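Side-chain contacts in peptide amidase (Stenotrophomonas maltophilia, PDB 1M22), which belongs to the amidase signature enzymes and probably hydrolyses amide bonds in peptide substrates: residues A[110-113]-A[114-118]; A[183-187]-A[188-192]; A[246-249]-A[250-253]; A[389-392]-A[393-396]. All blocks are in the same frame, centred on the assembly; numbering follows the deposited sequence.

Contact 1. Residues A[110-113]-A[114-118]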
loop_
_atom_site.group_PDB
_atom_site.type_symbol
_atom_site.label_atom_id
_atom_site.label_comp_id
_atom_site.label_asym_id
_atom_site.label_seq_id
_atom_site.Cartn_x
_atom_site.Cartn_y
_atom_site.Cartn_z
ATOM N N ASP A 110 4.619 -19.172 0.867
ATOM C CA ASP A 110 4.320 -17.935 1.590
ATOM C C ASP A 110 5.484 -16.993 1.879
ATOM O O ASP A 110 6.546 -17.419 2.330
ATOM C CB ASP A 110 3.674 -18.250 2.943
ATOM C CG ASP A 110 2.272 -18.808 2.818
ATOM O OD1 ASP A 110 1.782 -18.965 1.684
ATOM O OD2 ASP A 110 1.657 -19.086 3.870
ATOM N N ALA A 111 5.253 -15.704 1.642
ATOM C CA ALA A 111 6.237 -14.671 1.941
ATOM C C ALA A 111 6.282 -14.577 3.468
ATOM O O ALA A 111 5.336 -14.979 4.150
ATOM C CB ALA A 111 5.791 -13.342 1.358
ATOM N N TYR A 112 7.365 -14.036 4.009
ATOM C CA TYR A 112 7.489 -13.915 5.456
ATOM C C TYR A 112 6.285 -13.229 6.104
ATOM O O TYR A 112 5.729 -13.738 7.077
ATOM C CB TYR A 112 8.764 -13.149 5.823
ATOM C CG TYR A 112 9.020 -13.114 7.314
ATOM C CD1 TYR A 112 9.506 -14.237 7.980
ATOM C CD2 TYR A 112 8.734 -11.974 8.066
ATOM C CE1 TYR A 112 9.697 -14.230 9.358
ATOM C CE2 TYR A 112 8.921 -11.957 9.448
ATOM C CZ TYR A 112 9.400 -13.090 10.082
ATOM O OH TYR A 112 9.572 -13.097 11.446
ATOM N N LEU A 113 5.868 -12.084 5.573
ATOM C CA LEU A 113 4.744 -11.379 6.178
ATOM C C LEU A 113 3.443 -12.171 6.095
ATOM O O LEU A 113 2.556 -11.999 6.932
ATOM C CB LEU A 113 4.579 -9.988 5.557
ATOM C CG LEU A 113 4.078 -9.831 4.124
ATOM C CD1 LEU A 113 2.553 -9.892 4.093
ATOM C CD2 LEU A 113 4.541 -8.488 3.595
ATOM N N VAL A 114 3.327 -13.042 5.096
ATOM C CA VAL A 114 2.127 -13.857 4.959
ATOM C C VAL A 114 2.152 -14.945 6.032
ATOM O O VAL A 114 1.117 -15.288 6.605
ATOM C CB VAL A 114 2.029 -14.481 3.552
ATOM C CG1 VAL A 114 0.861 -15.456 3.484
ATOM C CG2 VAL A 114 1.843 -13.377 2.521
ATOM N N ARG A 115 3.338 -15.482 6.312
ATOM C CA ARG A 115 3.463 -16.493 7.354
ATOM C C ARG A 115 3.066 -15.841 8.678
ATOM O O ARG A 115 2.384 -16.449 9.502
ATOM C CB ARG A 115 4.899 -17.024 7.430
ATOM C CG ARG A 115 5.350 -17.745 6.163
ATOM C CD ARG A 115 6.487 -18.725 6.430
ATOM N NE ARG A 115 7.741 -18.078 6.808
ATOM C CZ ARG A 115 8.541 -17.436 5.963
ATOM N NH1 ARG A 115 8.223 -17.348 4.678
ATOM N NH2 ARG A 115 9.669 -16.891 6.399
ATOM N N ARG A 116 3.477 -14.591 8.879
ATOM C CA ARG A 116 3.122 -13.894 10.109
ATOM C C ARG A 116 1.614 -13.668 10.203
ATOM O O ARG A 116 1.024 -13.841 11.269
ATOM C CB ARG A 116 3.844 -12.548 10.209
ATOM C CG ARG A 116 5.345 -12.648 10.439
ATOM C CD ARG A 116 5.927 -11.287 10.791
ATOM N NE ARG A 116 5.488 -10.821 12.105
ATOM C CZ ARG A 116 5.934 -11.306 13.259
ATOM N NH1 ARG A 116 6.837 -12.277 13.271
ATOM N NH2 ARG A 116 5.478 -10.820 14.407
ATOM N N LEU A 117 0.983 -13.287 9.096
ATOM C CA LEU A 117 -0.459 -13.054 9.102
ATOM C C LEU A 117 -1.225 -14.342 9.379
ATOM O O LEU A 117 -2.188 -14.344 10.144
ATOM C CB LEU A 117 -0.909 -12.458 7.766
ATOM C CG LEU A 117 -0.550 -10.986 7.556
ATOM C CD1 LEU A 117 -0.797 -10.607 6.111
ATOM C CD2 LEU A 117 -1.369 -10.116 8.496
ATOM N N ARG A 118 -0.802 -15.438 8.762
ATOM C CA ARG A 118 -1.487 -16.701 8.984
ATOM C C ARG A 118 -1.276 -17.204 10.409
ATOM O O ARG A 118 -2.201 -17.749 11.013
ATOM C CB ARG A 118 -1.051 -17.737 7.942
ATOM C CG ARG A 118 -1.781 -17.544 6.612
ATOM C CD ARG A 118 -1.335 -18.508 5.526
ATOM N NE ARG A 118 -2.366 -18.637 4.498
ATOM C CZ ARG A 118 -2.125 -18.857 3.211
ATOM N NH1 ARG A 118 -0.877 -18.970 2.772
ATOM N NH2 ARG A 118 -3.135 -18.971 2.358
#
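Asp110 and Arg118 meet across the first two turns of helix 112-119, a worked example of how a residue just ahead of a helix can be tied to its flank. The arginine chain runs extended from CG to NE and crosses the aspartate at about a right angle. Its NH1 makes a salt bridge to Asp110 OD2 on the syn side at 2.8 Å, with the oxygen close to the guanidinium plane. Val114 also crosses the aspartate at about a right angle, its CG1 lying 3.7 Å from Asp110 CG.

Tyr112 is flanked by two arginines that use different parts of the ring. A bend at chi3 (-68°) folds Arg115 back over the helix start, where Tyr112 CA lies over one guanidinium face and NH1 gives a weak bond to Asp110 O (2.9 Å). Arg115 NH2 then arrives in the ring plane, 3.1 Å from Tyr112 CD1, with the two planes 78° apart. Arg116 approaches obliquely. Its CG makes an off-centre CH-pi contact, 4.3 Å from the Tyr112 centroid, and its NH1 a weak, long bond to Tyr112 OH, while its NE is bound by Ala240 O.

Leu113 has CG wedged between its backbone N and carbonyl carbon (chi1 71°), which brings CD1 to 3.9 Å from Val114 CG2 and 4.0 Å from Leu117 CD1. The backbone O of Ala111, at the N-cap position, accepts the amide of Arg115.

The helix is the crossover of a beta-alpha-beta unit between strands 82-86 and 123-128: Val114 and Leu117 pack on Leu85, Leu117 also on Leu83, and Arg118 has a second partner in Glu61.

Contact 2. Residues A[183-187]-A[188-192]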
loop_
_atom_site.group_PDB
_atom_site.type_symbol
_atom_site.label_atom_id
_atom_site.label_comp_id
_atom_site.label_asym_id
_atom_site.label_seq_id
_atom_site.Cartn_x
_atom_site.Cartn_y
_atom_site.Cartn_z
ATOM N N GLY A 183 -0.649 -3.953 0.622
ATOM C CA GLY A 183 -0.172 -3.423 -0.640
ATOM C C GLY A 183 1.334 -3.279 -0.527
ATOM O O GLY A 183 1.922 -3.693 0.473
ATOM N N THR A 184 1.969 -2.734 -1.560
ATOM C CA THR A 184 3.408 -2.489 -1.516
ATOM C C THR A 184 3.668 -1.144 -2.168
ATOM O O THR A 184 2.897 -0.692 -3.019
ATOM C CB THR A 184 4.271 -3.568 -2.255
ATOM O OG1 THR A 184 4.128 -3.426 -3.673
ATOM C CG2 THR A 184 3.880 -4.970 -1.829
ATOM N N GLU A 185 4.744 -0.492 -1.744
ATOM C CA GLU A 185 5.098 0.798 -2.304
ATOM C C GLU A 185 6.582 0.900 -2.601
ATOM O O GLU A 185 7.425 0.432 -1.829
ATOM C CB GLU A 185 4.708 1.949 -1.357
ATOM C CG GLU A 185 5.160 3.325 -1.884
ATOM C CD GLU A 185 4.359 4.511 -1.348
ATOM O OE1 GLU A 185 3.170 4.343 -0.994
ATOM O OE2 GLU A 185 4.918 5.631 -1.312
ATOM N N THR A 186 6.882 1.500 -3.746
ATOM C CA THR A 186 8.249 1.766 -4.163
ATOM C C THR A 186 8.283 3.299 -4.198
ATOM O O THR A 186 9.192 3.923 -3.660
ATOM C CB THR A 186 8.542 1.138 -5.531
ATOM O OG1 THR A 186 8.438 -0.290 -5.413
ATOM C CG2 THR A 186 9.944 1.503 -5.997
ATOM N N ASP A 187 7.273 3.898 -4.823
ATOM C CA ASP A 187 7.126 5.352 -4.842
ATOM C C ASP A 187 5.672 5.721 -5.148
ATOM O O ASP A 187 5.282 5.879 -6.309
ATOM C CB ASP A 187 8.054 6.035 -5.854
ATOM C CG ASP A 187 8.110 7.548 -5.649
ATOM O OD1 ASP A 187 7.100 8.128 -5.197
ATOM O OD2 ASP A 187 9.155 8.169 -5.933
ATOM N N GLY A 188 4.880 5.826 -4.084
ATOM C CA GLY A 188 3.478 6.192 -4.190
ATOM C C GLY A 188 2.469 5.060 -4.295
ATOM O O GLY A 188 1.269 5.300 -4.125
ATOM N N SER A 189 2.934 3.835 -4.530
ATOM C CA SER A 189 2.030 2.698 -4.727
ATOM C C SER A 189 1.088 2.268 -3.609
ATOM O O SER A 189 0.215 1.429 -3.840
ATOM C CB SER A 189 2.810 1.487 -5.231
ATOM O OG SER A 189 3.131 1.654 -6.604
ATOM N N ILE A 190 1.273 2.791 -2.401
ATOM C CA ILE A 190 0.334 2.489 -1.327
ATOM C C ILE A 190 -0.491 3.741 -1.043
ATOM O O ILE A 190 -1.715 3.721 -1.148
ATOM C CB ILE A 190 1.023 2.058 -0.005
ATOM C CG1 ILE A 190 1.501 0.607 -0.113
ATOM C CG2 ILE A 190 0.042 2.198 1.172
ATOM C CD1 ILE A 190 2.327 0.146 1.069
ATOM N N VAL A 191 0.176 4.847 -0.730
ATOM C CA VAL A 191 -0.558 6.056 -0.378
ATOM C C VAL A 191 -1.388 6.693 -1.480
ATOM O O VAL A 191 -2.454 7.238 -1.203
ATOM C CB VAL A 191 0.374 7.126 0.264
ATOM C CG1 VAL A 191 0.966 6.576 1.553
ATOM C CG2 VAL A 191 1.476 7.535 -0.702
ATOM N N CYS A 192 -0.931 6.616 -2.725
ATOM C CA CYS A 192 -1.701 7.221 -3.805
ATOM C C CYS A 192 -3.014 6.480 -4.054
ATOM O O CYS A 192 -4.082 7.096 -4.044
ATOM C CB CYS A 192 -0.876 7.288 -5.089
ATOM S SG CYS A 192 -1.366 8.654 -6.157
#
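The turn that carries the catalytic nucleophile Ser189, between strand 180-185 and helix 191-196, is held by one carboxylate. Glu185, the last residue of the strand, keeps CG anti to its own N (chi1 176°) and extends beyond CG, which lays its head against the backbone of the residues that follow. OE1 takes two amides: Ile190 N at 2.8 Å, arriving on the anti side and well out of the carboxylate plane, and Val191 N at 3.0 Å, a straighter bond (164°) that runs nearly along the C-O direction. The other oxygen, OE2, receives a weak bond from Gly188 N at 2.8 Å. Three amides thus hold the group from the loop and the helix start, which fixes its rotation.

Gly188 has a positive phi (93°), a conformation in which a beta carbon would run into the carbonyl oxygen of Asp187. Beyond it, Ser189 CB rests 3.1 Å from Thr184 O, while Ser189 OG hydrogen-bonds to Ser165 OG, another catalytic residue. Ile190 CG1 lies 3.5 Å from Thr184 C, and Val191 CG2 comes within 3.6 Å of Glu185 OE1. On the strand itself, Thr184 OG1 is bound to Lys86 NZ, so residues 183-192 contain Ser189 and hydrogen-bond to the other two members of the Ser-Ser-Lys triad.

The carboxylate of Glu185 is buried yet supplied with backbone N-H groups, one from the first residue of helix 191-196 and one from the residue just before it. That setting would probably stabilise its negative charge, and the three amides tie the strand end to the loop bearing Ser189.

Contact 3. Residues A[246-249]-A[250-253]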
loop_
_atom_site.group_PDB
_atom_site.type_symbol
_atom_site.label_atom_id
_atom_site.label_comp_id
_atom_site.label_asym_id
_atom_site.label_seq_id
_atom_site.Cartn_x
_atom_site.Cartn_y
_atom_site.Cartn_z
ATOM N N ASP A 246 15.678 -12.769 8.960
ATOM C CA ASP A 246 17.054 -12.987 8.517
ATOM C C ASP A 246 17.220 -12.893 7.000
ATOM O O ASP A 246 18.301 -12.564 6.514
ATOM C CB ASP A 246 17.568 -14.356 8.980
ATOM C CG ASP A 246 17.693 -14.461 10.488
ATOM O OD1 ASP A 246 18.081 -13.464 11.130
ATOM O OD2 ASP A 246 17.419 -15.554 11.027
ATOM N N ALA A 247 16.155 -13.179 6.256
ATOM C CA ALA A 247 16.220 -13.135 4.797
ATOM C C ALA A 247 16.191 -11.719 4.222
ATOM O O ALA A 247 16.439 -11.526 3.030
ATOM C CB ALA A 247 15.091 -13.961 4.202
ATOM N N ASP A 248 15.896 -10.732 5.063
ATOM C CA ASP A 248 15.846 -9.339 4.621
ATOM C C ASP A 248 16.715 -8.479 5.537
ATOM O O ASP A 248 16.274 -8.035 6.597
ATOM C CB ASP A 248 14.400 -8.830 4.636
ATOM C CG ASP A 248 14.272 -7.400 4.132
ATOM O OD1 ASP A 248 15.300 -6.796 3.751
ATOM O OD2 ASP A 248 13.139 -6.875 4.120
ATOM N N PRO A 249 17.970 -8.226 5.130
ATOM C CA PRO A 249 18.929 -7.424 5.899
ATOM C C PRO A 249 18.437 -6.058 6.369
ATOM O O PRO A 249 18.893 -5.547 7.394
ATOM C CB PRO A 249 20.120 -7.312 4.950
ATOM C CG PRO A 249 20.067 -8.596 4.202
ATOM C CD PRO A 249 18.592 -8.733 3.894
ATOM N N ALA A 250 17.513 -5.457 5.627
ATOM C CA ALA A 250 17.004 -4.148 6.010
ATOM C C ALA A 250 16.298 -4.206 7.361
ATOM O O ALA A 250 16.278 -3.218 8.095
ATOM C CB ALA A 250 16.049 -3.619 4.941
ATOM N N THR A 251 15.728 -5.360 7.698
ATOM C CA THR A 251 15.020 -5.484 8.969
ATOM C C THR A 251 15.959 -5.522 10.168
ATOM O O THR A 251 15.525 -5.343 11.305
ATOM C CB THR A 251 14.089 -6.727 9.002
ATOM O OG1 THR A 251 14.861 -7.934 8.919
ATOM C CG2 THR A 251 13.099 -6.674 7.847
ATOM N N ALA A 252 17.246 -5.736 9.915
ATOM C CA ALA A 252 18.232 -5.779 10.989
ATOM C C ALA A 252 18.738 -4.376 11.329
ATOM O O ALA A 252 19.463 -4.193 12.309
ATOM C CB ALA A 252 19.403 -6.670 10.587
ATOM N N THR A 253 18.351 -3.389 10.527
ATOM C CA THR A 253 18.788 -2.011 10.742
ATOM C C THR A 253 17.885 -1.224 11.685
ATOM O O THR A 253 18.186 -0.081 12.025
ATOM C CB THR A 253 18.860 -1.227 9.414
ATOM O OG1 THR A 253 17.534 -0.998 8.918
ATOM C CG2 THR A 253 19.658 -2.005 8.379
#
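Thr251 grips Asp248 O with two donors. Its amide lies 2.9 Å from Asp248 O, above the carbonyl plane, whereas its hydroxyl OG1 donates to the same oxygen at 2.7 Å and lies in that plane. The hydroxyl can get there because OG1 stands between the backbone N and carbonyl carbon (chi1 65°), tucked back over the preceding turn; OG1 also accepts from Asp245 N. Two residues on, Thr253 repeats the pattern, with OG1 donating to Ala250 O at 2.7 Å. Between them Ala252 N donates to Pro249 O at 3.0 Å, from 60° out of the carbonyl plane.

Side-chain acceptance forms the second group. Asp248 OD1 receives Ala250 N at 3.2 Å, from above the carboxylate plane. This is an Asx turn, superposed on the beta turn closed by Asp248 O and Thr251 N, and it opens a run of consecutive turns in the loop between helix 231-241 and strand 275-279. OD2 of the same aspartate turns to Arg211, with which it forms a salt bridge. Ala250 N also makes a weak hydrogen bond to a sulfonate oxygen of a buffer molecule that probably came from the crystallisation liquor.

Carbon-to-oxygen contacts make up the third kind: Thr251 CG2 comes to 3.7 Å from Asp248 OD2, crossing that side chain at a slant, Ala250 CB lies 3.5 Å from Asp248 OD1, and Ala252 CB approaches Pro249 O at 3.4 Å.

Contact 4. Residues A[389-392]-A[393-396]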
loop_
_atom_site.group_PDB
_atom_site.type_symbol
_atom_site.label_atom_id
_atom_site.label_comp_id
_atom_site.label_asym_id
_atom_site.label_seq_id
_atom_site.Cartn_x
_atom_site.Cartn_y
_atom_site.Cartn_z
ATOM N N ARG A 389 22.207 6.033 -5.643
ATOM C CA ARG A 389 21.552 5.487 -4.457
ATOM C C ARG A 389 21.829 6.384 -3.256
ATOM O O ARG A 389 20.927 6.711 -2.484
ATOM C CB ARG A 389 22.058 4.073 -4.174
ATOM C CG ARG A 389 21.382 3.392 -2.988
ATOM C CD ARG A 389 21.893 1.972 -2.807
ATOM N NE ARG A 389 23.326 1.934 -2.530
ATOM C CZ ARG A 389 24.049 0.819 -2.496
ATOM N NH1 ARG A 389 23.474 -0.354 -2.722
ATOM N NH2 ARG A 389 25.350 0.877 -2.235
ATOM N N SER A 390 23.085 6.790 -3.109
ATOM C CA SER A 390 23.485 7.647 -2.002
ATOM C C SER A 390 22.843 9.030 -2.076
ATOM O O SER A 390 22.312 9.528 -1.081
ATOM C CB SER A 390 25.009 7.792 -1.975
ATOM O OG SER A 390 25.419 8.636 -0.913
ATOM N N ASP A 391 22.889 9.649 -3.254
ATOM C CA ASP A 391 22.318 10.979 -3.432
ATOM C C ASP A 391 20.812 11.029 -3.182
ATOM O O ASP A 391 20.321 11.929 -2.503
ATOM C CB ASP A 391 22.608 11.512 -4.840
ATOM C CG ASP A 391 24.072 11.847 -5.049
ATOM O OD1 ASP A 391 24.753 12.184 -4.059
ATOM O OD2 ASP A 391 24.535 11.789 -6.207
ATOM N N ALA A 392 20.082 10.070 -3.739
ATOM C CA ALA A 392 18.633 10.035 -3.571
ATOM C C ALA A 392 18.246 9.962 -2.096
ATOM O O ALA A 392 17.418 10.739 -1.623
ATOM C CB ALA A 392 18.050 8.846 -4.327
ATOM N N ARG A 393 18.858 9.026 -1.381
ATOM C CA ARG A 393 18.600 8.825 0.040
ATOM C C ARG A 393 18.926 10.082 0.852
ATOM O O ARG A 393 18.156 10.495 1.724
ATOM C CB ARG A 393 19.431 7.625 0.521
ATOM C CG ARG A 393 19.191 7.171 1.948
ATOM C CD ARG A 393 17.719 7.196 2.311
ATOM N NE ARG A 393 16.844 6.362 1.491
ATOM C CZ ARG A 393 16.687 5.052 1.644
ATOM N NH1 ARG A 393 17.357 4.401 2.587
ATOM N NH2 ARG A 393 15.826 4.400 0.876
ATOM N N ARG A 394 20.064 10.697 0.549
ATOM C CA ARG A 394 20.504 11.905 1.240
ATOM C C ARG A 394 19.590 13.104 0.992
ATOM O O ARG A 394 19.199 13.801 1.926
ATOM C CB ARG A 394 21.932 12.250 0.807
ATOM C CG ARG A 394 22.453 13.575 1.341
ATOM C CD ARG A 394 23.922 13.770 0.973
ATOM N NE ARG A 394 24.145 13.729 -0.471
ATOM C CZ ARG A 394 23.796 14.695 -1.316
ATOM N NH1 ARG A 394 23.204 15.792 -0.866
ATOM N NH2 ARG A 394 24.038 14.561 -2.613
ATOM N N LEU A 395 19.252 13.340 -0.270
ATOM C CA LEU A 395 18.407 14.468 -0.638
ATOM C C LEU A 395 16.987 14.410 -0.087
ATOM O O LEU A 395 16.434 15.431 0.315
ATOM C CB LEU A 395 18.344 14.601 -2.162
ATOM C CG LEU A 395 19.649 14.979 -2.870
ATOM C CD1 LEU A 395 19.469 14.842 -4.370
ATOM C CD2 LEU A 395 20.051 16.400 -2.501
ATOM N N ALA A 396 16.404 13.216 -0.068
ATOM C CA ALA A 396 15.037 13.041 0.412
ATOM C C ALA A 396 14.922 12.909 1.926
ATOM O O ALA A 396 13.935 13.347 2.517
ATOM C CB ALA A 396 14.410 11.823 -0.259
#
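Arg394 and Asp391 form an i to i+3 salt bridge along one flank of the long helix 383-407, and the arginine can be followed outward atom by atom. Its CB sits over the preceding turn, 3.3 Å from Ser390 O, the carbonyl that also accepts the Arg394 amide. With CG anti to the backbone N, the chain stays nearly straight through CD; a bend at chi3 (58°) then turns NE to within 4.0 Å of Asp391 OD1. CZ is a little nearer the same oxygen. At the tip, NH2 donates to Asp391 OD1 at 2.9 Å with an angle of 158°, while NH1 is taken by Glu399, five residues further along the helix, in a second salt bridge.

The two side chains run side by side and point the same way, yet their flat ends do not lie flat on each other. The oxygen sits near the guanidinium plane, at its edge, whereas the nitrogen comes from above the carboxylate, and the planes are 80° apart. A single bond therefore joins the pair.

Arg393 heads elsewhere: bent at chi2 and chi3, it delivers NE to Val441 O and NH2 to Ser220 O. On the inner side of the helix, Ala392 packs against Ala321 and Leu325 of helix 319-340 and, with Ala396, against Val441 of helix 436-442. Backbone bonds carry the turns between, Leu395 N donating to Asp391 O at 2.8 Å. That carbonyl oxygen is approached a second time by the leucine side chain, whose CG comes to 3.1 Å from Asp391 O.

How the contacts relate
The four contacts follow one another along the chain within one amidase fold and nowhere touch. Contact 2, its centre about 5 Å from that of the chain, sits at the end of strand 180-185, which pairs with strand 82-86; contact 1 lies on the helix that follows the latter, and the centres of the two are about 20 Å apart. Contact 3 is in a loop, on the same side of the chain's centre as contact 1 and about 16 Å from it. Contact 4 is on helix 383-407, about 31 Å from contact 1; helix 436-442 lies between it and contact 2, touching both. Only contact 2 contains a catalytic residue; contacts 3 and 4 lie away from the active site.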